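Local coordinates for centrosomal protein of 104 kDa (Homo sapiens, PDB 5LPH) that is required for ciliogenesis and for structural integrity at the ciliary tip, and carries in this fragment its tubulin-binding TOG domain, at residues N88-S93 and K131-H136; K73-P78 and I124-L129; I119-I124 and A168-V173; A66-S71 and S112-K117. All coordinates share one frame; numbering follows the deposited sequence.

Contact 1 of 4, residues N88-S93 and K131-H136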
loop_
_atom_site.group_PDB
_atom_site.type_symbol
_atom_site.label_atom_id
_atom_site.label_comp_id
_atom_site.label_asym_id
_atom_site.label_seq_id
_atom_site.Cartn_x
_atom_site.Cartn_y
_atom_site.Cartn_z
ATOM N N ASN A 88 2.921 22.211 5.276
ATOM C CA ASN A 88 3.563 21.800 6.536
ATOM C C ASN A 88 2.621 20.974 7.410
ATOM O O ASN A 88 3.010 19.940 7.952
ATOM C CB ASN A 88 4.045 23.014 7.345
ATOM C CG ASN A 88 5.245 23.700 6.727
ATOM O OD1 ASN A 88 6.014 23.090 5.981
ATOM N ND2 ASN A 88 5.414 24.981 7.039
ATOM N N THR A 89 1.387 21.452 7.536
ATOM C CA THR A 89 0.358 20.766 8.305
ATOM C C THR A 89 0.042 19.379 7.725
ATOM O O THR A 89 -0.128 18.412 8.473
ATOM C CB THR A 89 -0.908 21.638 8.404
ATOM O OG1 THR A 89 -0.588 22.846 9.105
ATOM C CG2 THR A 89 -1.989 20.933 9.158
ATOM N N LEU A 90 -0.023 19.295 6.398
ATOM C CA LEU A 90 -0.191 18.021 5.704
ATOM C C LEU A 90 0.964 17.061 5.984
ATOM O O LEU A 90 0.720 15.889 6.271
ATOM C CB LEU A 90 -0.349 18.243 4.197
ATOM C CG LEU A 90 -0.564 16.999 3.324
ATOM C CD1 LEU A 90 -1.488 17.321 2.161
ATOM C CD2 LEU A 90 0.744 16.423 2.796
ATOM N N ARG A 91 2.201 17.558 5.903
ATOM C CA ARG A 91 3.395 16.718 6.106
ATOM C C ARG A 91 3.532 16.221 7.550
ATOM O O ARG A 91 3.966 15.089 7.785
ATOM C CB ARG A 91 4.675 17.448 5.652
ATOM C CG ARG A 91 4.770 17.578 4.133
ATOM C CD ARG A 91 6.055 18.181 3.587
ATOM N NE ARG A 91 5.845 18.556 2.183
ATOM C CZ ARG A 91 6.310 17.878 1.136
ATOM N NH1 ARG A 91 6.037 18.294 -0.093
ATOM N NH2 ARG A 91 7.058 16.800 1.311
ATOM N N ALA A 92 3.155 17.063 8.508
ATOM C CA ALA A 92 3.168 16.683 9.921
ATOM C C ALA A 92 2.079 15.650 10.225
ATOM O O ALA A 92 2.300 14.716 10.997
ATOM C CB ALA A 92 2.978 17.906 10.794
ATOM N N SER A 93 0.909 15.834 9.617
ATOM C CA SER A 93 -0.198 14.897 9.764
ATOM C C SER A 93 0.108 13.533 9.149
ATOM O O SER A 93 -0.206 12.503 9.743
ATOM C CB SER A 93 -1.477 15.479 9.168
ATOM O OG SER A 93 -1.810 16.672 9.849
ATOM N N LYS A 131 0.032 17.598 -7.301
ATOM C CA LYS A 131 0.311 16.166 -7.386
ATOM C C LYS A 131 1.486 15.716 -6.506
ATOM O O LYS A 131 1.552 14.546 -6.134
ATOM C CB LYS A 131 0.600 15.771 -8.844
ATOM C CG LYS A 131 -0.598 15.863 -9.779
ATOM C CD LYS A 131 -0.184 15.592 -11.221
ATOM C CE LYS A 131 -1.367 15.674 -12.179
ATOM N NZ LYS A 131 -2.385 14.612 -11.936
ATOM N N LEU A 132 2.420 16.619 -6.200
ATOM C CA LEU A 132 3.528 16.297 -5.284
ATOM C C LEU A 132 3.058 16.018 -3.848
ATOM O O LEU A 132 3.664 15.209 -3.149
ATOM C CB LEU A 132 4.593 17.404 -5.275
ATOM C CG LEU A 132 5.442 17.590 -6.535
ATOM C CD1 LEU A 132 6.324 18.824 -6.380
ATOM C CD2 LEU A 132 6.291 16.360 -6.829
ATOM N N GLU A 133 1.993 16.693 -3.416
ATOM C CA GLU A 133 1.401 16.431 -2.096
ATOM C C GLU A 133 0.704 15.076 -2.052
ATOM O O GLU A 133 0.949 14.281 -1.140
ATOM C CB GLU A 133 0.422 17.539 -1.685
ATOM C CG GLU A 133 1.090 18.706 -0.980
ATOM C CD GLU A 133 2.021 19.489 -1.887
ATOM O OE1 GLU A 133 3.230 19.579 -1.568
ATOM O OE2 GLU A 133 1.542 19.994 -2.928
ATOM N N THR A 134 -0.155 14.820 -3.039
ATOM C CA THR A 134 -0.818 13.522 -3.175
ATOM C C THR A 134 0.208 12.394 -3.188
ATOM O O THR A 134 0.078 11.427 -2.440
ATOM C CB THR A 134 -1.690 13.456 -4.440
ATOM O OG1 THR A 134 -2.688 14.479 -4.381
ATOM C CG2 THR A 134 -2.384 12.105 -4.556
ATOM N N ALA A 135 1.243 12.551 -4.007
ATOM C CA ALA A 135 2.336 11.579 -4.073
ATOM C C ALA A 135 3.015 11.370 -2.720
ATOM O O ALA A 135 3.331 10.245 -2.352
ATOM C CB ALA A 135 3.360 11.999 -5.120
ATOM N N HIS A 136 3.248 12.457 -1.989
ATOM C CA HIS A 136 3.864 12.371 -0.661
ATOM C C HIS A 136 3.021 11.531 0.328
ATOM O O HIS A 136 3.564 10.671 1.016
ATOM C CB HIS A 136 4.140 13.770 -0.097
ATOM C CG HIS A 136 4.803 13.752 1.244
ATOM N ND1 HIS A 136 6.156 13.550 1.407
ATOM C CD2 HIS A 136 4.289 13.890 2.487
ATOM C CE1 HIS A 136 6.451 13.574 2.694
ATOM N NE2 HIS A 136 5.334 13.781 3.370
HETATM O O HOH W 1 5.537 13.453 6.338
#
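Arg-91, modelled in two conformations, in one of them reaches across the groove between two nearly parallel helices and lays the end of its guanidinium over one face of the His-136 ring. Arg-91 NH2 stands 3.3 Å above that ring, offset toward its rim, and the two planes are turned 47° apart, so this is an inclined overlap, not a flat stack. Arginine suits the place because its chain, extended from CG to NE, can pass the imidazole and still bring Arg-91 NH1 within 3.4 Å of Glu-133 OE1. That salt bridge includes a weak hydrogen bond, with an N-H...O angle of 133°. The other carboxylate oxygen, OE2, is held by Ser-130 just ahead of the helix. His-136, its CG anti to the backbone N (chi1 -178°), points toward helix 83-100, where a water in the ring plane links NE2 to the carbonyl oxygen of Arg-91. Leu-90 supplies an apolar contact: its CD1 lies 4.3 Å from Glu-133 CG, and Ile-119 and Ile-124 of helix 106-126 pack on the same side chain. The long, weak charge pair and the second Arg-91 conformation imply that these helices are probably joined here by adaptable polar links more than by close packing.

Contact 2 of 4, residues K73-P78 and I124-L129; sequences KLMEMP and IPKHKL
Water 2 is gripped by four groups at once: it donates to Leu-74 O and Met-77 O, accepts from Lys-126 NZ at 2.7 Å, and is also hydrogen-bonded to His-127 NE2. It thereby gathers carbonyls at the end of helix 60-76 and side chains at the end of helix 106-126. Lysine suits its position because a long chain can bring a charge to these carbonyls. CG sets out anti to the backbone N (chi1 173°), and a bend at chi4 places Lys-126 NZ 3.1 Å from Met-77 O, in a weak direct hydrogen bond that supplements the water. The contact joins the C-terminal ends of two helices of the TOG domain's helical-repeat array; helix 106-126 closes with a Schellman motif whose C-prime residue is Lys-128, with Leu-129 N bonded to Ile-124 O. His-127, the first residue to leave helical angles, turns its ring toward the turn after helix 60-76. Met-77 O lies in the ring plane at the edge, 3.5 Å from His-127 CE1, while Lys-126 CG sits over the centre of one face and Tyr-123 packs edge-to-face with the ring. Selenomethionine Met-75 starts away from the partner, but bends at chi2 and chi3 return its methyl CE to within 3.9 Å of Lys-126 CD, giving the aliphatic part of the lysine an apolar neighbour.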
loop_
_atom_site.group_PDB
_atom_site.type_symbol
_atom_site.label_atom_id
_atom_site.label_comp_id
_atom_site.label_asym_id
_atom_site.label_seq_id
_atom_site.Cartn_x
_atom_site.Cartn_y
_atom_site.Cartn_z
ATOM N N LYS A 73 -9.255 19.557 12.924
ATOM C CA LYS A 73 -8.358 20.698 12.700
ATOM C C LYS A 73 -8.014 20.934 11.228
ATOM O O LYS A 73 -8.011 22.078 10.776
ATOM C CB LYS A 73 -7.068 20.518 13.516
ATOM C CG LYS A 73 -5.963 21.529 13.238
ATOM C CD LYS A 73 -4.973 21.593 14.391
ATOM C CE LYS A 73 -3.644 22.204 13.975
ATOM N NZ LYS A 73 -2.687 22.227 15.116
ATOM N N LEU A 74 -7.723 19.862 10.491
ATOM C CA LEU A 74 -7.378 19.979 9.068
ATOM C C LEU A 74 -8.513 20.576 8.239
ATOM O O LEU A 74 -8.268 21.454 7.417
ATOM C CB LEU A 74 -6.956 18.627 8.470
ATOM C CG LEU A 74 -5.584 18.072 8.870
ATOM C CD1 LEU A 74 -5.367 16.651 8.379
ATOM C CD2 LEU A 74 -4.491 18.952 8.324
HETATM N N MSE A 75 -9.739 20.109 8.465
HETATM C CA MSE A 75 -10.902 20.568 7.687
HETATM C C MSE A 75 -11.488 21.891 8.123
HETATM O O MSE A 75 -12.289 22.467 7.391
HETATM C CB MSE A 75 -11.992 19.494 7.678
HETATM C CG MSE A 75 -11.549 18.237 6.927
HETATM SE SE MSE A 75 -10.863 18.581 5.096
HETATM C CE MSE A 75 -12.566 19.164 4.294
ATOM N N GLU A 76 -11.103 22.392 9.297
ATOM C CA GLU A 76 -11.518 23.730 9.736
ATOM C C GLU A 76 -10.605 24.850 9.221
ATOM O O GLU A 76 -10.935 26.021 9.388
ATOM C CB GLU A 76 -11.608 23.802 11.266
ATOM C CG GLU A 76 -12.769 23.009 11.846
ATOM C CD GLU A 76 -12.795 23.000 13.369
ATOM O OE1 GLU A 76 -12.049 23.779 14.005
ATOM O OE2 GLU A 76 -13.577 22.207 13.937
HETATM N N MSE A 77 -9.473 24.510 8.600
HETATM C CA MSE A 77 -8.551 25.533 8.095
HETATM C C MSE A 77 -9.158 26.212 6.888
HETATM O O MSE A 77 -9.557 25.531 5.942
HETATM C CB MSE A 77 -7.192 24.952 7.727
HETATM C CG MSE A 77 -6.377 24.730 8.990
HETATM SE SE MSE A 77 -4.823 23.616 8.537
HETATM C CE MSE A 77 -3.454 25.005 8.820
ATOM N N PRO A 78 -9.230 27.547 6.902
ATOM C CA PRO A 78 -9.947 28.269 5.845
ATOM C C PRO A 78 -9.266 28.208 4.468
ATOM O O PRO A 78 -8.048 28.011 4.380
ATOM C CB PRO A 78 -9.988 29.708 6.372
ATOM C CG PRO A 78 -8.774 29.833 7.223
ATOM C CD PRO A 78 -8.562 28.477 7.838
ATOM N N ILE A 124 -6.680 17.969 0.118
ATOM C CA ILE A 124 -5.862 18.315 -1.055
ATOM C C ILE A 124 -6.671 19.022 -2.170
ATOM O O ILE A 124 -6.265 20.095 -2.613
ATOM C CB ILE A 124 -5.048 17.101 -1.575
ATOM C CG1 ILE A 124 -3.851 16.863 -0.641
ATOM C CG2 ILE A 124 -4.571 17.318 -3.012
ATOM C CD1 ILE A 124 -3.103 15.562 -0.870
ATOM N N PRO A 125 -7.803 18.429 -2.618
ATOM C CA PRO A 125 -8.662 19.132 -3.597
ATOM C C PRO A 125 -9.326 20.431 -3.102
ATOM O O PRO A 125 -9.520 21.346 -3.903
ATOM C CB PRO A 125 -9.724 18.081 -3.969
ATOM C CG PRO A 125 -9.619 17.011 -2.940
ATOM C CD PRO A 125 -8.199 17.017 -2.470
ATOM N N LYS A 126 -9.661 20.514 -1.814
ATOM C CA LYS A 126 -10.220 21.748 -1.228
ATOM C C LYS A 126 -9.284 22.948 -1.372
ATOM O O LYS A 126 -9.726 24.041 -1.713
ATOM C CB LYS A 126 -10.564 21.536 0.253
ATOM C CG LYS A 126 -11.005 22.781 1.019
ATOM C CD LYS A 126 -11.920 22.414 2.180
ATOM C CE LYS A 126 -12.367 23.627 2.979
ATOM N NZ LYS A 126 -11.555 23.823 4.208
ATOM N N HIS A 127 -7.996 22.731 -1.112
ATOM C CA HIS A 127 -6.995 23.799 -1.153
ATOM C C HIS A 127 -6.196 23.834 -2.463
ATOM O O HIS A 127 -5.222 24.584 -2.568
ATOM C CB HIS A 127 -6.056 23.670 0.050
ATOM C CG HIS A 127 -6.753 23.779 1.368
ATOM N ND1 HIS A 127 -7.266 24.965 1.840
ATOM C CD2 HIS A 127 -7.026 22.849 2.312
ATOM C CE1 HIS A 127 -7.825 24.763 3.020
ATOM N NE2 HIS A 127 -7.693 23.486 3.330
ATOM N N LYS A 128 -6.609 23.023 -3.444
ATOM C CA LYS A 128 -5.995 22.970 -4.774
ATOM C C LYS A 128 -4.479 22.750 -4.712
ATOM O O LYS A 128 -3.708 23.445 -5.381
ATOM C CB LYS A 128 -6.342 24.230 -5.572
ATOM C CG LYS A 128 -7.835 24.532 -5.642
ATOM C CD LYS A 128 -8.145 25.540 -6.752
ATOM C CE LYS A 128 -9.283 26.513 -6.425
ATOM N NZ LYS A 128 -10.572 26.181 -7.115
ATOM N N LEU A 129 -4.065 21.785 -3.891
ATOM C CA LEU A 129 -2.649 21.434 -3.754
ATOM C C LEU A 129 -2.252 20.507 -4.897
ATOM O O LEU A 129 -3.106 19.932 -5.573
ATOM C CB LEU A 129 -2.338 20.801 -2.382
ATOM C CG LEU A 129 -2.107 21.751 -1.182
ATOM C CD1 LEU A 129 -3.168 22.831 -1.196
ATOM C CD2 LEU A 129 -1.985 21.143 0.221
HETATM O O HOH W 2 -9.369 22.666 5.331
#

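Contact 3 of 4, residues I119-I124 and A168-V173; sequences IITQYI and ALFKEV
One face of the Phe-170 ring receives the hydroxyl of Thr-121, whose OG1 stands 3.3 Å above the plane and is offset toward the rim on the CD2 and CE2 side. The nearest ring atom is Phe-170 CE2, 3.4 Å from Thr-121 OG1, and the two side chains cross at about a right angle. Ile-120 CG2 approaches the same ring obliquely, 4.3 Å from Phe-170 CD2. Thr-121 has OG1 anti to its carbonyl carbon (chi1 -64°), which turns the oxygen rather than the methyl to the aromatic. A small, branched residue suits this place because it lets the phenyl ring come close to helix 106-126.

Deeper in, Ile-120 and Val-173 cross nearly perpendicularly and touch methyl to methyl, with CG2 of each 3.8 Å apart. Both beta-branched residues present a methyl close to the backbone, as suits a buried seam between helices, and both also rest on helix 131-147, Ile-120 on Cys-137 and Val-173 on Thr-134. Glu-172 brings its carboxylate near the backbone of Ile-120, with Glu-172 OE2 4.2 Å from Ile-120 O, too far for a bond.

Phe-170 occupies the N-cap position in the break between helix 154-169 and helix 171-174. That break, within the first HEAT repeat, presents the phenyl and Val-173 together to helix 106-126, which itself has a wider pi-type turn at 119-123. Across the two segments, the chemistry is dispersion between methyls and ring, with a hydroxyl oxygen over the aromatic face; shape complementarity therefore probably counts for more here than directed bonding.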
loop_
_atom_site.group_PDB
_atom_site.type_symbol
_atom_site.label_atom_id
_atom_site.label_comp_id
_atom_site.label_asym_id
_atom_site.label_seq_id
_atom_site.Cartn_x
_atom_site.Cartn_y
_atom_site.Cartn_z
ATOM N N ILE A 119 -7.369 13.377 3.999
ATOM C CA ILE A 119 -6.262 14.197 3.480
ATOM C C ILE A 119 -6.161 14.105 1.949
ATOM O O ILE A 119 -6.056 15.127 1.271
ATOM C CB ILE A 119 -4.904 13.827 4.135
ATOM C CG1 ILE A 119 -4.892 14.251 5.607
ATOM C CG2 ILE A 119 -3.740 14.512 3.424
ATOM C CD1 ILE A 119 -3.843 13.552 6.443
ATOM N N ILE A 120 -6.187 12.885 1.416
ATOM C CA ILE A 120 -6.054 12.669 -0.028
ATOM C C ILE A 120 -7.299 13.130 -0.803
ATOM O O ILE A 120 -7.168 13.770 -1.837
ATOM C CB ILE A 120 -5.722 11.190 -0.360
ATOM C CG1 ILE A 120 -4.351 10.810 0.213
ATOM C CG2 ILE A 120 -5.743 10.952 -1.872
ATOM C CD1 ILE A 120 -4.121 9.318 0.340
ATOM N N THR A 121 -8.487 12.806 -0.290
ATOM C CA THR A 121 -9.760 12.964 -1.017
ATOM C C THR A 121 -10.510 14.280 -0.760
ATOM O O THR A 121 -11.354 14.665 -1.570
ATOM C CB THR A 121 -10.660 11.728 -0.689
ATOM O OG1 THR A 121 -10.017 10.555 -1.195
ATOM C CG2 THR A 121 -12.116 11.767 -1.226
ATOM N N GLN A 122 -10.218 14.966 0.345
ATOM C CA GLN A 122 -10.955 16.187 0.715
ATOM C C GLN A 122 -10.067 17.420 0.893
ATOM O O GLN A 122 -10.341 18.462 0.305
ATOM C CB GLN A 122 -11.782 15.943 1.981
ATOM C CG GLN A 122 -12.664 14.700 1.910
ATOM C CD GLN A 122 -13.650 14.611 3.063
ATOM O OE1 GLN A 122 -13.558 13.716 3.910
ATOM N NE2 GLN A 122 -14.590 15.550 3.110
ATOM N N TYR A 123 -9.018 17.298 1.704
ATOM C CA TYR A 123 -8.119 18.416 2.027
ATOM C C TYR A 123 -7.330 18.897 0.815
ATOM O O TYR A 123 -7.299 20.093 0.531
ATOM C CB TYR A 123 -7.157 17.978 3.133
ATOM C CG TYR A 123 -6.179 19.011 3.670
ATOM C CD1 TYR A 123 -6.529 19.860 4.722
ATOM C CD2 TYR A 123 -4.877 19.083 3.179
ATOM C CE1 TYR A 123 -5.621 20.774 5.243
ATOM C CE2 TYR A 123 -3.964 19.991 3.693
ATOM C CZ TYR A 123 -4.340 20.834 4.724
ATOM O OH TYR A 123 -3.419 21.728 5.230
ATOM N N ILE A 124 -6.680 17.969 0.118
ATOM C CA ILE A 124 -5.862 18.315 -1.055
ATOM C C ILE A 124 -6.671 19.022 -2.170
ATOM O O ILE A 124 -6.265 20.095 -2.613
ATOM C CB ILE A 124 -5.048 17.101 -1.575
ATOM C CG1 ILE A 124 -3.851 16.863 -0.641
ATOM C CG2 ILE A 124 -4.571 17.318 -3.012
ATOM C CD1 ILE A 124 -3.103 15.562 -0.870
ATOM N N ALA A 168 -5.823 3.133 -4.582
ATOM C CA ALA A 168 -5.360 2.880 -5.953
ATOM C C ALA A 168 -6.349 3.323 -7.042
ATOM O O ALA A 168 -5.928 3.641 -8.163
ATOM C CB ALA A 168 -5.008 1.410 -6.134
ATOM N N LEU A 169 -7.644 3.332 -6.710
ATOM C CA LEU A 169 -8.706 3.729 -7.640
ATOM C C LEU A 169 -9.251 5.166 -7.455
ATOM O O LEU A 169 -10.031 5.620 -8.294
ATOM C CB LEU A 169 -9.845 2.690 -7.594
ATOM C CG LEU A 169 -9.479 1.335 -8.244
ATOM C CD1 LEU A 169 -10.161 0.090 -7.667
ATOM C CD2 LEU A 169 -9.724 1.446 -9.743
ATOM N N PHE A 170 -8.847 5.881 -6.400
ATOM C CA PHE A 170 -9.107 7.331 -6.312
ATOM C C PHE A 170 -8.444 8.023 -7.505
ATOM O O PHE A 170 -7.273 7.778 -7.803
ATOM C CB PHE A 170 -8.534 7.972 -5.023
ATOM C CG PHE A 170 -9.238 7.571 -3.715
ATOM C CD1 PHE A 170 -10.576 7.114 -3.634
ATOM C CD2 PHE A 170 -8.524 7.684 -2.522
ATOM C CE1 PHE A 170 -11.135 6.768 -2.396
ATOM C CE2 PHE A 170 -9.077 7.336 -1.297
ATOM C CZ PHE A 170 -10.383 6.882 -1.232
ATOM N N LYS A 171 -9.196 8.906 -8.157
ATOM C CA LYS A 171 -8.803 9.513 -9.441
ATOM C C LYS A 171 -7.393 10.127 -9.412
ATOM O O LYS A 171 -6.545 9.821 -10.268
ATOM C CB LYS A 171 -9.863 10.562 -9.849
ATOM C CG LYS A 171 -11.249 9.974 -10.105
ATOM C CD LYS A 171 -12.221 11.009 -10.648
ATOM C CE LYS A 171 -13.577 10.381 -10.943
ATOM N NZ LYS A 171 -14.542 11.372 -11.494
ATOM N N GLU A 172 -7.131 10.928 -8.384
ATOM C CA GLU A 172 -5.854 11.638 -8.254
ATOM C C GLU A 172 -4.667 10.694 -8.041
ATOM O O GLU A 172 -3.572 10.943 -8.552
ATOM C CB GLU A 172 -5.894 12.649 -7.102
ATOM C CG GLU A 172 -7.026 13.654 -7.115
ATOM C CD GLU A 172 -8.233 13.245 -6.272
ATOM O OE1 GLU A 172 -8.541 12.033 -6.183
ATOM O OE2 GLU A 172 -8.879 14.144 -5.698
ATOM N N VAL A 173 -4.886 9.613 -7.296
ATOM C CA VAL A 173 -3.830 8.636 -7.006
ATOM C C VAL A 173 -3.600 7.685 -8.182
ATOM O O VAL A 173 -2.450 7.336 -8.477
ATOM C CB VAL A 173 -4.152 7.838 -5.722
ATOM C CG1 VAL A 173 -3.127 6.732 -5.477
ATOM C CG2 VAL A 173 -4.214 8.785 -4.533
#

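Contact 4 of 4, residues A66-S71 and S112-K117; sequences ALLALS and SLKLLK
Leu-115 leaves helix 106-126 with its CB directed toward helix 60-76, and its CG is anti to the backbone N (chi1 177°), carrying the fork out between Leu-67, Leu-70 and Ser-71. CB and CG form the stem, and contact with the other helix begins at the two methyls. Leu-115 CD1 meets the backbone of Ser-71, 3.9 Å from Ser-71 CA, and also lies 4.1 Å from Ser-71 CB. Leu-115 CD2 turns to the leucines, 3.6 Å from Leu-67 CD2 and 4.0 Å from Leu-70 CD2. The Leu-67 side chain crosses that of Leu-115 at about a right angle, while Leu-70 comes at a slant.

Ser-71 suits its place because its short side chain lets a leucine methyl settle against the helix backbone, and the CA atoms of Ser-71 and Leu-115 are only 5.7 Å apart. Leu-67 uses its second methyl as well, CD1 lying 4.2 Å from Ser-112 CB; the hydroxyl of Ser-112 is bonded back to Phe-109 O within its own helix, so a polar residue can be buried here. Toward solvent, the aliphatic part of Lys-114 passes Leu-68, with Lys-114 CD 4.4 Å from Leu-68 CD2.

Helix 83-100 backs the leucine cluster, Val-97 touching Leu-115 and Ser-93 touching Leu-70. The short segments run 9.5 Å apart with a 17° angle between their directions. Near-parallel helices side by side in one layer, with the helix between them in sequence packed behind, are what stacked helical hairpins of HEAT-type repeats give, consistent with the TOG domain.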
loop_
_atom_site.group_PDB
_atom_site.type_symbol
_atom_site.label_atom_id
_atom_site.label_comp_id
_atom_site.label_asym_id
_atom_site.label_seq_id
_atom_site.Cartn_x
_atom_site.Cartn_y
_atom_site.Cartn_z
ATOM N N ALA A 66 -6.227 12.010 19.398
ATOM C CA ALA A 66 -5.285 12.856 18.669
ATOM C C ALA A 66 -5.568 12.849 17.166
ATOM O O ALA A 66 -5.605 13.906 16.541
ATOM C CB ALA A 66 -3.858 12.411 18.928
ATOM N N LEU A 67 -5.780 11.657 16.605
ATOM C CA LEU A 67 -6.055 11.510 15.173
ATOM C C LEU A 67 -7.396 12.103 14.773
ATOM O O LEU A 67 -7.492 12.750 13.735
ATOM C CB LEU A 67 -5.949 10.044 14.741
ATOM C CG LEU A 67 -4.523 9.497 14.853
ATOM C CD1 LEU A 67 -4.508 7.977 14.835
ATOM C CD2 LEU A 67 -3.641 10.037 13.746
ATOM N N LEU A 68 -8.423 11.894 15.593
ATOM C CA LEU A 68 -9.741 12.497 15.347
ATOM C C LEU A 68 -9.724 14.021 15.534
ATOM O O LEU A 68 -10.397 14.732 14.801
ATOM C CB LEU A 68 -10.822 11.863 16.236
ATOM C CG LEU A 68 -11.070 10.347 16.099
ATOM C CD1 LEU A 68 -12.134 9.886 17.090
ATOM C CD2 LEU A 68 -11.448 9.945 14.677
ATOM N N ALA A 69 -8.958 14.515 16.504
ATOM C CA ALA A 69 -8.776 15.964 16.699
ATOM C C ALA A 69 -8.048 16.606 15.517
ATOM O O ALA A 69 -8.417 17.687 15.057
ATOM C CB ALA A 69 -8.009 16.239 17.985
ATOM N N LEU A 70 -7.016 15.923 15.031
ATOM C CA LEU A 70 -6.250 16.368 13.871
ATOM C C LEU A 70 -7.131 16.406 12.618
ATOM O O LEU A 70 -7.035 17.331 11.811
ATOM C CB LEU A 70 -5.051 15.437 13.666
ATOM C CG LEU A 70 -3.926 15.855 12.726
ATOM C CD1 LEU A 70 -3.416 17.257 13.032
ATOM C CD2 LEU A 70 -2.793 14.846 12.831
ATOM N N SER A 71 -7.991 15.396 12.480
ATOM C CA SER A 71 -8.989 15.333 11.410
ATOM C C SER A 71 -9.894 16.575 11.392
ATOM O O SER A 71 -10.086 17.181 10.341
ATOM C CB SER A 71 -9.820 14.049 11.540
ATOM O OG SER A 71 -10.711 13.881 10.456
ATOM N N SER A 112 -6.552 6.228 11.739
ATOM C CA SER A 112 -5.474 6.693 10.858
ATOM C C SER A 112 -5.850 6.577 9.370
ATOM O O SER A 112 -5.489 7.447 8.580
ATOM C CB SER A 112 -4.162 5.952 11.134
ATOM O OG SER A 112 -4.131 4.677 10.511
ATOM N N LEU A 113 -6.587 5.526 9.006
ATOM C CA LEU A 113 -7.061 5.354 7.626
ATOM C C LEU A 113 -8.123 6.392 7.252
ATOM O O LEU A 113 -8.108 6.929 6.149
ATOM C CB LEU A 113 -7.594 3.932 7.391
ATOM C CG LEU A 113 -6.615 2.773 7.609
ATOM C CD1 LEU A 113 -7.259 1.451 7.224
ATOM C CD2 LEU A 113 -5.325 2.969 6.833
ATOM N N LYS A 114 -9.028 6.678 8.181
ATOM C CA LYS A 114 -10.031 7.733 8.011
ATOM C C LYS A 114 -9.367 9.103 7.792
ATOM O O LYS A 114 -9.763 9.855 6.901
ATOM C CB LYS A 114 -10.946 7.759 9.239
ATOM C CG LYS A 114 -12.023 8.830 9.250
ATOM C CD LYS A 114 -12.756 8.838 10.587
ATOM C CE LYS A 114 -13.654 10.059 10.736
ATOM N NZ LYS A 114 -14.849 9.971 9.853
ATOM N N LEU A 115 -8.360 9.411 8.604
ATOM C CA LEU A 115 -7.579 10.641 8.455
ATOM C C LEU A 115 -6.850 10.681 7.103
ATOM O O LEU A 115 -6.864 11.701 6.420
ATOM C CB LEU A 115 -6.570 10.772 9.605
ATOM C CG LEU A 115 -5.602 11.960 9.606
ATOM C CD1 LEU A 115 -6.347 13.277 9.508
ATOM C CD2 LEU A 115 -4.735 11.948 10.856
ATOM N N LEU A 116 -6.211 9.573 6.735
ATOM C CA LEU A 116 -5.461 9.482 5.481
ATOM C C LEU A 116 -6.373 9.706 4.285
ATOM O O LEU A 116 -6.038 10.483 3.392
ATOM C CB LEU A 116 -4.761 8.122 5.358
ATOM C CG LEU A 116 -3.824 7.902 4.165
ATOM C CD1 LEU A 116 -2.823 9.035 3.989
ATOM C CD2 LEU A 116 -3.097 6.572 4.310
ATOM N N LYS A 117 -7.527 9.043 4.290
ATOM C CA LYS A 117 -8.520 9.215 3.233
ATOM C C LYS A 117 -9.010 10.666 3.122
ATOM O O LYS A 117 -9.149 11.187 2.017
ATOM C CB LYS A 117 -9.703 8.255 3.422
ATOM C CG LYS A 117 -10.837 8.477 2.431
ATOM C CD LYS A 117 -11.779 7.293 2.340
ATOM C CE LYS A 117 -12.963 7.634 1.446
ATOM N NZ LYS A 117 -13.966 6.540 1.402
#

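How the contacts relate
All four contacts lie on the N-terminal part of the TOG domain, their centres 12 to 15 Å apart. Contacts 2 and 4 join the same pair, helix 60-76 and helix 106-126, with contact 4 partway along and contact 2 at the ends. Contact 3 carries helix 106-126 onward to the 168-173 break, sharing Ile-124 with contact 2. Contact 1 joins helix 83-100 to helix 131-147. Along the chain most pairs of contacts interleave, though contact 4 closes before contact 3 opens. Thr-89 against Leu-74 and Thr-134 against Ile-124 tie the two layers together, and Phe-170 against Lys-117 connects contacts 3 and 4. Such next-but-one helix pairing builds the elongated, repeat-based scaffold of this tubulin-binding domain.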